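Local coordinates for sterol regulatory element-binding protein cleavage-activating protein (PDB 4YHC) that escorts the membrane-bound transcription factor precursor sre1 for processing when sterol or oxygen is low, the chain here being the WD40 domain of that escort protein, at residues K225-I230 against V265-V270; F258-K264 against F289-V295; E406-V412 against S426-S432. The protein carries 9 engineered substitutions. All coordinates share one frame; numbering follows the deposited sequence.

Interaction 1 (K225-I230 against V265-V270); sequences KDIYGI and VNTFSV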
loop_
_atom_site.group_PDB
_atom_site.type_symbol
_atom_site.label_atom_id
_atom_site.label_comp_id
_atom_site.label_asym_id
_atom_site.label_seq_id
_atom_site.Cartn_x
_atom_site.Cartn_y
_atom_site.Cartn_z
ATOM N N LYS A 225 11.993 5.005 12.660
ATOM C CA LYS A 225 11.518 5.888 11.590
ATOM C C LYS A 225 10.205 5.400 10.949
ATOM O O LYS A 225 9.447 6.212 10.380
ATOM C CB LYS A 225 12.603 5.997 10.524
ATOM C CG LYS A 225 13.917 6.645 10.979
ATOM C CD LYS A 225 13.644 8.083 11.388
ATOM C CE LYS A 225 14.893 8.967 11.562
ATOM N NZ LYS A 225 15.673 9.096 10.326
ATOM N N ASP A 226 9.949 4.088 10.992
ATOM C CA ASP A 226 8.761 3.577 10.300
ATOM C C ASP A 226 8.554 2.103 10.659
ATOM O O ASP A 226 9.437 1.399 11.153
ATOM C CB ASP A 226 8.904 3.700 8.762
ATOM C CG ASP A 226 7.568 4.047 8.067
ATOM O OD1 ASP A 226 6.479 3.881 8.716
ATOM O OD2 ASP A 226 7.604 4.443 6.858
ATOM N N ILE A 227 7.351 1.671 10.389
ATOM C CA ILE A 227 6.984 0.252 10.468
ATOM C C ILE A 227 6.182 -0.117 9.248
ATOM O O ILE A 227 5.425 0.711 8.706
ATOM C CB ILE A 227 6.186 -0.086 11.747
ATOM C CG1 ILE A 227 4.904 0.734 11.914
ATOM C CG2 ILE A 227 7.035 0.091 12.956
ATOM C CD1 ILE A 227 4.110 0.317 13.150
ATOM N N TYR A 228 6.322 -1.373 8.785
ATOM C CA TYR A 228 5.584 -1.786 7.585
ATOM C C TYR A 228 5.358 -3.282 7.749
ATOM O O TYR A 228 6.238 -3.986 8.245
ATOM C CB TYR A 228 6.366 -1.482 6.285
ATOM C CG TYR A 228 5.546 -1.701 5.029
ATOM C CD1 TYR A 228 5.503 -2.968 4.437
ATOM C CD2 TYR A 228 4.789 -0.690 4.456
ATOM C CE1 TYR A 228 4.730 -3.219 3.315
ATOM C CE2 TYR A 228 4.033 -0.948 3.267
ATOM C CZ TYR A 228 4.016 -2.221 2.765
ATOM O OH TYR A 228 3.331 -2.588 1.658
ATOM N N GLY A 229 4.196 -3.762 7.379
ATOM C CA GLY A 229 3.848 -5.203 7.622
ATOM C C GLY A 229 3.660 -6.007 6.342
ATOM O O GLY A 229 3.264 -5.456 5.321
ATOM N N ILE A 230 4.019 -7.276 6.348
ATOM C CA ILE A 230 3.565 -8.231 5.273
ATOM C C ILE A 230 2.677 -9.195 6.051
ATOM O O ILE A 230 3.156 -10.096 6.763
ATOM C CB ILE A 230 4.686 -8.996 4.628
ATOM C CG1 ILE A 230 5.808 -8.063 4.245
ATOM C CG2 ILE A 230 4.226 -9.941 3.509
ATOM C CD1 ILE A 230 5.825 -7.634 2.858
ATOM N N VAL A 265 11.402 9.629 8.170
ATOM C CA VAL A 265 10.261 9.169 8.858
ATOM C C VAL A 265 9.025 8.997 7.923
ATOM O O VAL A 265 8.771 9.750 7.011
ATOM C CB VAL A 265 9.939 10.028 10.117
ATOM C CG1 VAL A 265 9.533 11.437 9.650
ATOM C CG2 VAL A 265 8.776 9.367 10.841
ATOM N N ASN A 266 8.336 7.898 8.102
ATOM C CA ASN A 266 7.152 7.574 7.323
ATOM C C ASN A 266 7.295 7.452 5.846
ATOM O O ASN A 266 6.366 7.754 5.098
ATOM C CB ASN A 266 6.084 8.607 7.606
ATOM C CG ASN A 266 5.038 8.051 8.501
ATOM O OD1 ASN A 266 4.438 6.979 8.202
ATOM N ND2 ASN A 266 4.789 8.728 9.585
ATOM N N THR A 267 8.455 7.075 5.360
ATOM C CA THR A 267 8.574 6.962 3.905
ATOM C C THR A 267 8.917 5.574 3.393
ATOM O O THR A 267 9.208 5.462 2.216
ATOM C CB THR A 267 9.642 7.922 3.377
ATOM O OG1 THR A 267 10.938 7.520 3.922
ATOM C CG2 THR A 267 9.293 9.386 3.861
ATOM N N PHE A 268 8.890 4.574 4.265
ATOM C CA PHE A 268 9.363 3.253 4.012
ATOM C C PHE A 268 8.232 2.273 3.579
ATOM O O PHE A 268 7.202 2.198 4.223
ATOM C CB PHE A 268 10.022 2.733 5.291
ATOM C CG PHE A 268 10.649 1.348 5.172
ATOM C CD1 PHE A 268 11.911 1.171 4.652
ATOM C CD2 PHE A 268 10.015 0.239 5.667
ATOM C CE1 PHE A 268 12.505 -0.071 4.582
ATOM C CE2 PHE A 268 10.560 -1.028 5.562
ATOM C CZ PHE A 268 11.816 -1.193 5.017
ATOM N N SER A 269 8.454 1.498 2.541
ATOM C CA SER A 269 7.539 0.400 2.233
ATOM C C SER A 269 8.321 -0.799 1.726
ATOM O O SER A 269 9.559 -0.699 1.437
ATOM C CB SER A 269 6.441 0.846 1.266
ATOM O OG SER A 269 7.030 1.234 0.091
ATOM N N VAL A 270 7.616 -1.941 1.650
ATOM C CA VAL A 270 8.248 -3.197 1.255
ATOM C C VAL A 270 7.408 -3.900 0.248
ATOM O O VAL A 270 6.216 -3.935 0.394
ATOM C CB VAL A 270 8.437 -4.143 2.450
ATOM C CG1 VAL A 270 9.145 -5.478 2.060
ATOM C CG2 VAL A 270 9.156 -3.424 3.550
HETATM O O HOH W 1 13.214 11.399 9.574
HETATM O O HOH W 2 5.411 4.113 5.334
#
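Carboxylate oxygen OD2 of D226 is gripped by the chain of 265-270: the backbone N of F268 donates to it over 2.9 Å, nearly in line with the C-O bond, and a water 2.7 Å from OD2 also reaches the carbonyl O of F268. The other oxygen, OD1, takes the backbone N-H of I227 and a salt bridge from K177. Short and charged, D226 suits this buried place, for it can accept from backbone and lysine at once. One residue earlier, N266 N donates to K225 O at 3.0 Å and an almost straight 170°, while CG2 of V265 lies against the same carbonyl.

Further along, Y228 swings CG anti to its backbone N (chi1 -171°), which lays the ring over the opposing backbone. V270 N sits above the ring centre and S269 CA above its rim, a CH-pi contact of 4.0 Å from that CA to the centroid. V270 CB packs on Y228 CD1, and Y228 CB meets the edge of the F268 ring at CD2. A flat tyrosine can thus cover two residues of main chain. CD1 of I230 extends the apolar seam to V270 CG1.

K225 and D226 both face A239 in a classic beta bulge. The contact joins the first, innermost strand of one propeller blade, 226-230, to the chain entering the next, a junction between neighbouring blades.

Interaction 2 (F258-K264 against F289-V295); sequences FTLPPIK and FCFTHAV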
loop_
_atom_site.group_PDB
_atom_site.type_symbol
_atom_site.label_atom_id
_atom_site.label_comp_id
_atom_site.label_asym_id
_atom_site.label_seq_id
_atom_site.Cartn_x
_atom_site.Cartn_y
_atom_site.Cartn_z
ATOM N N PHE A 258 18.607 -5.778 8.119
ATOM C CA PHE A 258 19.139 -5.354 6.846
ATOM C C PHE A 258 19.928 -4.077 7.143
ATOM O O PHE A 258 19.556 -3.356 8.017
ATOM C CB PHE A 258 18.002 -5.030 5.831
ATOM C CG PHE A 258 17.199 -6.253 5.387
ATOM C CD1 PHE A 258 16.211 -6.767 6.178
ATOM C CD2 PHE A 258 17.452 -6.857 4.192
ATOM C CE1 PHE A 258 15.444 -7.861 5.769
ATOM C CE2 PHE A 258 16.680 -7.927 3.760
ATOM C CZ PHE A 258 15.708 -8.447 4.571
ATOM N N THR A 259 20.989 -3.804 6.387
ATOM C CA THR A 259 21.777 -2.578 6.579
ATOM C C THR A 259 21.357 -1.544 5.561
ATOM O O THR A 259 21.368 -1.835 4.375
ATOM C CB THR A 259 23.297 -2.865 6.402
ATOM O OG1 THR A 259 23.664 -3.896 7.311
ATOM C CG2 THR A 259 24.120 -1.629 6.770
ATOM N N LEU A 260 20.904 -0.385 6.053
ATOM C CA LEU A 260 20.408 0.710 5.218
ATOM C C LEU A 260 20.962 2.036 5.693
ATOM O O LEU A 260 21.358 2.184 6.841
ATOM C CB LEU A 260 18.848 0.805 5.240
ATOM C CG LEU A 260 18.204 -0.396 4.526
ATOM C CD1 LEU A 260 16.698 -0.318 4.759
ATOM C CD2 LEU A 260 18.501 -0.479 3.023
ATOM N N PRO A 261 20.901 3.026 4.845
ATOM C CA PRO A 261 21.183 4.386 5.312
ATOM C C PRO A 261 19.994 4.942 6.036
ATOM O O PRO A 261 18.934 4.254 6.134
ATOM C CB PRO A 261 21.473 5.141 4.020
ATOM C CG PRO A 261 20.746 4.423 2.981
ATOM C CD PRO A 261 20.691 2.965 3.373
ATOM N N PRO A 262 20.157 6.148 6.593
ATOM C CA PRO A 262 19.159 6.746 7.380
ATOM C C PRO A 262 17.910 6.971 6.552
ATOM O O PRO A 262 18.006 7.405 5.425
ATOM C CB PRO A 262 19.773 8.093 7.759
ATOM C CG PRO A 262 21.254 7.879 7.676
ATOM C CD PRO A 262 21.434 6.949 6.576
ATOM N N ILE A 263 16.766 6.710 7.150
ATOM C CA ILE A 263 15.469 6.664 6.431
ATOM C C ILE A 263 14.633 7.795 6.957
ATOM O O ILE A 263 14.566 8.052 8.148
ATOM C CB ILE A 263 14.807 5.288 6.658
ATOM C CG1 ILE A 263 15.530 4.261 5.813
ATOM C CG2 ILE A 263 13.283 5.271 6.349
ATOM C CD1 ILE A 263 15.226 2.847 6.234
ATOM N N LYS A 264 14.007 8.521 6.069
ATOM C CA LYS A 264 13.089 9.561 6.459
ATOM C C LYS A 264 11.824 9.047 7.057
ATOM O O LYS A 264 11.252 8.096 6.570
ATOM C CB LYS A 264 12.789 10.410 5.244
ATOM C CG LYS A 264 12.069 11.665 5.586
ATOM C CD LYS A 264 12.164 12.625 4.404
ATOM C CE LYS A 264 11.218 13.801 4.574
ATOM N NZ LYS A 264 11.364 14.289 5.991
ATOM N N PHE A 289 12.741 -2.809 -1.004
ATOM C CA PHE A 289 12.426 -1.706 -0.066
ATOM C C PHE A 289 12.387 -0.425 -0.876
ATOM O O PHE A 289 13.207 -0.263 -1.806
ATOM C CB PHE A 289 13.490 -1.484 1.020
ATOM C CG PHE A 289 13.745 -2.628 1.908
ATOM C CD1 PHE A 289 12.709 -3.463 2.340
ATOM C CD2 PHE A 289 14.995 -2.876 2.388
ATOM C CE1 PHE A 289 12.941 -4.537 3.195
ATOM C CE2 PHE A 289 15.224 -3.939 3.252
ATOM C CZ PHE A 289 14.186 -4.808 3.617
ATOM N N CYS A 290 11.510 0.483 -0.485
ATOM C CA CYS A 290 11.436 1.827 -1.009
ATOM C C CYS A 290 11.459 2.752 0.162
ATOM O O CYS A 290 10.756 2.556 1.129
ATOM C CB CYS A 290 10.122 2.064 -1.791
ATOM S SG CYS A 290 9.967 3.745 -2.449
ATOM N N PHE A 291 12.249 3.802 0.059
ATOM C CA PHE A 291 12.321 4.850 1.122
ATOM C C PHE A 291 12.917 6.166 0.585
ATOM O O PHE A 291 13.434 6.208 -0.535
ATOM C CB PHE A 291 13.072 4.324 2.356
ATOM C CG PHE A 291 14.496 4.009 2.087
ATOM C CD1 PHE A 291 14.893 2.761 1.668
ATOM C CD2 PHE A 291 15.455 5.009 2.229
ATOM C CE1 PHE A 291 16.233 2.489 1.447
ATOM C CE2 PHE A 291 16.775 4.760 1.994
ATOM C CZ PHE A 291 17.177 3.506 1.592
ATOM N N THR A 292 12.732 7.224 1.361
ATOM C CA THR A 292 13.407 8.499 1.152
ATOM C C THR A 292 14.555 8.612 2.094
ATOM O O THR A 292 14.458 8.379 3.292
ATOM C CB THR A 292 12.439 9.656 1.343
ATOM O OG1 THR A 292 11.380 9.467 0.400
ATOM C CG2 THR A 292 13.113 11.051 1.067
ATOM N N HIS A 293 15.689 8.843 1.495
ATOM C CA HIS A 293 16.952 8.897 2.187
ATOM C C HIS A 293 16.907 10.167 3.054
ATOM O O HIS A 293 16.606 11.285 2.543
ATOM C CB HIS A 293 18.021 8.978 1.103
ATOM C CG HIS A 293 19.395 8.653 1.575
ATOM N ND1 HIS A 293 20.069 9.409 2.535
ATOM C CD2 HIS A 293 20.209 7.639 1.251
ATOM C CE1 HIS A 293 21.266 8.874 2.726
ATOM N NE2 HIS A 293 21.371 7.807 1.951
ATOM N N ALA A 294 17.102 10.011 4.344
ATOM C CA ALA A 294 17.074 11.119 5.268
ATOM C C ALA A 294 18.184 12.162 5.087
ATOM O O ALA A 294 18.036 13.282 5.531
ATOM C CB ALA A 294 17.109 10.605 6.709
ATOM N N VAL A 295 19.254 11.843 4.396
ATOM C CA VAL A 295 20.351 12.761 4.173
ATOM C C VAL A 295 20.132 13.502 2.885
ATOM O O VAL A 295 20.017 14.711 2.891
ATOM C CB VAL A 295 21.739 12.094 4.146
ATOM C CG1 VAL A 295 22.870 13.156 3.918
ATOM C CG2 VAL A 295 21.970 11.309 5.433
#
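F258 and F289 form the apolar centre as a T-shaped pair: the edge of F289 stands on the face of F258, with planes at 82° and centroids 4.9 Å apart. CZ of F289 lies above the middle of the F258 ring. Y304 adds a third ring against both, and F268 meets F289. Large flat side chains suit this aromatic cluster, which joins the last strand of one propeller blade, 253-259, and the link after it to strand 281-292 of the next blade's sheet.

Beside this pair, L260 divides its branches between two rings, CD1 touching F289 at CD2 and CD2 reaching CE1 of F291. The F291 ring takes CG1 of I263 over one face, 3.7 Å from CD2 of F291. The chi1 of F291, 64°, sets CG between backbone N and carbonyl carbon, turning the ring back toward 258-264, where P261 CG also meets CZ.

Outward from the rings, the prolines keep the chain extended and carry no N-H that would need an acceptor. P261 CB rests 3.4 Å from NE2 of H293, and P262 CB packs on the methyl of A294, a residue small enough to let the chains close up. H293 ND1 accepts the N-H of V295 in its ring plane, fixing the imidazole's rotation.

The polar edge is backbone. K264 N donates to T292 O at 2.8 Å, and A294 N to P262 O at 3.0 Å, the latter from above the carbonyl plane. These two bonds flank the single bridge of I263 with H293. Alongside, K264 CD lies against T292 CG2.

The chemistry implies a division of labour: rings and branched side chains fill the inner part, while two nearly straight N-H···O bonds set the alignment of the chains at the edge.

Interaction 3 (E406-V412 against S426-S432); sequences ETQVWEV and SLKMYNS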
loop_
_atom_site.group_PDB
_atom_site.type_symbol
_atom_site.label_atom_id
_atom_site.label_comp_id
_atom_site.label_asym_id
_atom_site.label_seq_id
_atom_site.Cartn_x
_atom_site.Cartn_y
_atom_site.Cartn_z
ATOM N N GLU A 406 -1.581 24.705 -23.147
ATOM C CA GLU A 406 -0.179 24.384 -23.351
ATOM C C GLU A 406 0.093 22.927 -23.682
ATOM O O GLU A 406 -0.660 22.011 -23.317
ATOM C CB GLU A 406 0.669 24.822 -22.144
ATOM C CG GLU A 406 0.264 24.227 -20.818
ATOM C CD GLU A 406 1.192 24.662 -19.689
ATOM O OE1 GLU A 406 2.259 24.023 -19.506
ATOM O OE2 GLU A 406 0.855 25.650 -18.982
ATOM N N THR A 407 1.223 22.761 -24.347
ATOM C CA THR A 407 1.720 21.505 -24.802
ATOM C C THR A 407 2.843 21.097 -23.825
ATOM O O THR A 407 3.676 21.920 -23.470
ATOM C CB THR A 407 2.245 21.648 -26.254
ATOM O OG1 THR A 407 1.121 21.824 -27.132
ATOM C CG2 THR A 407 3.014 20.472 -26.662
ATOM N N GLN A 408 2.807 19.847 -23.361
ATOM C CA GLN A 408 3.757 19.340 -22.392
ATOM C C GLN A 408 4.378 18.070 -22.891
ATOM O O GLN A 408 3.707 17.244 -23.525
ATOM C CB GLN A 408 3.046 19.041 -21.061
ATOM C CG GLN A 408 2.448 20.232 -20.347
ATOM C CD GLN A 408 1.434 19.852 -19.262
ATOM O OE1 GLN A 408 1.079 18.682 -19.074
ATOM N NE2 GLN A 408 0.913 20.856 -18.592
ATOM N N VAL A 409 5.649 17.876 -22.616
ATOM C CA VAL A 409 6.285 16.650 -22.929
ATOM C C VAL A 409 6.538 15.980 -21.588
ATOM O O VAL A 409 7.140 16.621 -20.694
ATOM C CB VAL A 409 7.631 16.826 -23.620
ATOM C CG1 VAL A 409 8.204 15.479 -23.920
ATOM C CG2 VAL A 409 7.467 17.586 -24.957
ATOM N N TRP A 410 6.100 14.727 -21.465
ATOM C CA TRP A 410 6.361 13.888 -20.241
ATOM C C TRP A 410 7.245 12.726 -20.581
ATOM O O TRP A 410 7.306 12.268 -21.775
ATOM C CB TRP A 410 5.047 13.399 -19.679
ATOM C CG TRP A 410 4.158 14.461 -19.177
ATOM C CD1 TRP A 410 3.399 15.307 -19.910
ATOM C CD2 TRP A 410 3.902 14.782 -17.794
ATOM N NE1 TRP A 410 2.717 16.191 -19.063
ATOM C CE2 TRP A 410 2.957 15.828 -17.765
ATOM C CE3 TRP A 410 4.344 14.244 -16.579
ATOM C CZ2 TRP A 410 2.514 16.405 -16.588
ATOM C CZ3 TRP A 410 3.852 14.791 -15.368
ATOM C CH2 TRP A 410 2.965 15.878 -15.394
ATOM N N GLU A 411 8.015 12.258 -19.607
ATOM C CA GLU A 411 8.729 11.034 -19.753
ATOM C C GLU A 411 8.023 10.039 -18.786
ATOM O O GLU A 411 7.783 10.360 -17.615
ATOM C CB GLU A 411 10.208 11.168 -19.447
ATOM C CG GLU A 411 10.930 9.822 -19.526
ATOM C CD GLU A 411 12.240 9.755 -18.766
ATOM O OE1 GLU A 411 12.500 10.606 -17.876
ATOM O OE2 GLU A 411 13.009 8.795 -19.032
ATOM N N VAL A 412 7.569 8.929 -19.347
ATOM C CA VAL A 412 7.028 7.770 -18.601
ATOM C C VAL A 412 8.039 6.681 -18.616
ATOM O O VAL A 412 8.539 6.280 -19.689
ATOM C CB VAL A 412 5.771 7.248 -19.247
ATOM C CG1 VAL A 412 5.019 6.338 -18.292
ATOM C CG2 VAL A 412 4.924 8.414 -19.639
ATOM N N SER A 426 8.457 8.815 -24.320
ATOM C CA SER A 426 8.168 10.242 -24.362
ATOM C C SER A 426 6.667 10.430 -24.687
ATOM O O SER A 426 6.129 9.793 -25.610
ATOM C CB SER A 426 9.116 10.860 -25.429
ATOM O OG SER A 426 9.008 12.258 -25.461
ATOM N N LEU A 427 5.981 11.266 -23.928
ATOM C CA LEU A 427 4.537 11.410 -24.054
ATOM C C LEU A 427 4.286 12.876 -24.215
ATOM O O LEU A 427 4.486 13.663 -23.261
ATOM C CB LEU A 427 3.826 10.902 -22.810
ATOM C CG LEU A 427 2.305 10.889 -22.884
ATOM C CD1 LEU A 427 1.702 10.225 -21.633
ATOM C CD2 LEU A 427 1.726 12.250 -22.973
ATOM N N LYS A 428 3.858 13.285 -25.410
ATOM C CA LYS A 428 3.551 14.699 -25.643
ATOM C C LYS A 428 2.061 14.934 -25.557
ATOM O O LYS A 428 1.305 14.270 -26.255
ATOM C CB LYS A 428 4.053 15.143 -27.016
ATOM C CG LYS A 428 3.703 16.575 -27.300
ATOM C CD LYS A 428 3.913 16.966 -28.770
ATOM C CE LYS A 428 5.332 17.421 -29.105
ATOM N NZ LYS A 428 5.340 18.489 -30.181
ATOM N N MET A 429 1.646 15.891 -24.741
ATOM C CA MET A 429 0.233 16.202 -24.521
ATOM C C MET A 429 -0.062 17.589 -25.110
ATOM O O MET A 429 0.492 18.624 -24.638
ATOM C CB MET A 429 -0.113 16.245 -23.018
ATOM C CG MET A 429 0.091 14.917 -22.254
ATOM S SD MET A 429 -0.499 15.084 -20.535
ATOM C CE MET A 429 -0.128 13.495 -19.836
ATOM N N TYR A 430 -0.905 17.591 -26.136
ATOM C CA TYR A 430 -1.242 18.820 -26.857
ATOM C C TYR A 430 -2.442 19.442 -26.209
ATOM O O TYR A 430 -3.448 18.804 -26.060
ATOM C CB TYR A 430 -1.551 18.518 -28.325
ATOM C CG TYR A 430 -1.745 19.792 -29.063
ATOM C CD1 TYR A 430 -0.652 20.549 -29.445
ATOM C CD2 TYR A 430 -3.006 20.292 -29.299
ATOM C CE1 TYR A 430 -0.815 21.744 -30.110
ATOM C CE2 TYR A 430 -3.191 21.493 -29.970
ATOM C CZ TYR A 430 -2.087 22.210 -30.374
ATOM O OH TYR A 430 -2.241 23.404 -31.023
ATOM N N ASN A 431 -2.311 20.676 -25.776
ATOM C CA ASN A 431 -3.356 21.324 -24.989
ATOM C C ASN A 431 -3.715 20.594 -23.661
ATOM O O ASN A 431 -4.913 20.350 -23.317
ATOM C CB ASN A 431 -4.600 21.547 -25.805
ATOM C CG ASN A 431 -5.369 22.728 -25.298
ATOM O OD1 ASN A 431 -4.785 23.616 -24.656
ATOM N ND2 ASN A 431 -6.672 22.751 -25.544
ATOM N N SER A 432 -2.651 20.205 -22.970
ATOM C CA SER A 432 -2.798 19.525 -21.682
ATOM C C SER A 432 -3.657 20.310 -20.692
ATOM O O SER A 432 -3.482 21.495 -20.502
ATOM C CB SER A 432 -1.435 19.259 -21.057
ATOM O OG SER A 432 -1.581 18.653 -19.764
#
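The indole of W410 offers a broad face on which M429 lays its end: CE stands over the five-membered ring, 4.1 Å from the centroid, while SD lies obliquely beside it, 3.7 Å from NE1, in a Met-aromatic contact. M429 is extended beyond CG (chi2 -175°), long enough to cross from its own strand to that ring. An unbranched, polarisable side chain suits a flat ring face.

Next to it, Q408 reaches out extended, its amide end beside S432. OE1 accepts from W410 NE1 at 3.0 Å, in the indole plane, and from S432 OG at 2.7 Å. The two donors come from opposite faces of the amide plane, clamping it and satisfying the buried oxygen; NE2 donates to I434 O. S432, small and hydroxylated, lets Q408 approach closely.

Beyond the tryptophan, CG2 of V412 nestles against CB and CD1 of L427. The other side of the sheet carries shallower bumps: V409 CG1 touches S426 OG, and the CG2 methyl of T407 meets K428 CG obliquely. T407 OG1 approaches CD1 of the Y430 ring at 3.2 Å.

Q408 with M429 and W410 with L427 are antiparallel hydrogen-bonded pairs, with V409 and K428 a non-hydrogen-bonded pair between them. A type II turn from M429 to S432 makes the corner and returns S432 to Q408.

The two strands form a beta hairpin inside a five-stranded antiparallel sheet, with 363-374 flanking 406-416 and the short N-terminal strand 6-8 flanking 421-432; strand 20-24 packs on V412 and L427.

In the fold
Interactions 1 and 2 are one continuous region, their centres 10 Å apart. Their segments alternate along the chain, and 258-264 runs straight on into 265-270. They are tied by K225 NZ to I263 O, by S269 N to C290 O, and by packing of F268 and V270 on F289. Together they join the four-stranded sheet from 226-230 to 253-259 with the one containing 269-278 and 281-292. Interaction 3 lies apart, with centres 34 Å from interaction 1 and 33 Å from interaction 2; its nearest atoms are about 19 and 17 Å away. It is an internal hairpin of a separate sheet. All three fall within the region assigned by similarity to sre1 interaction.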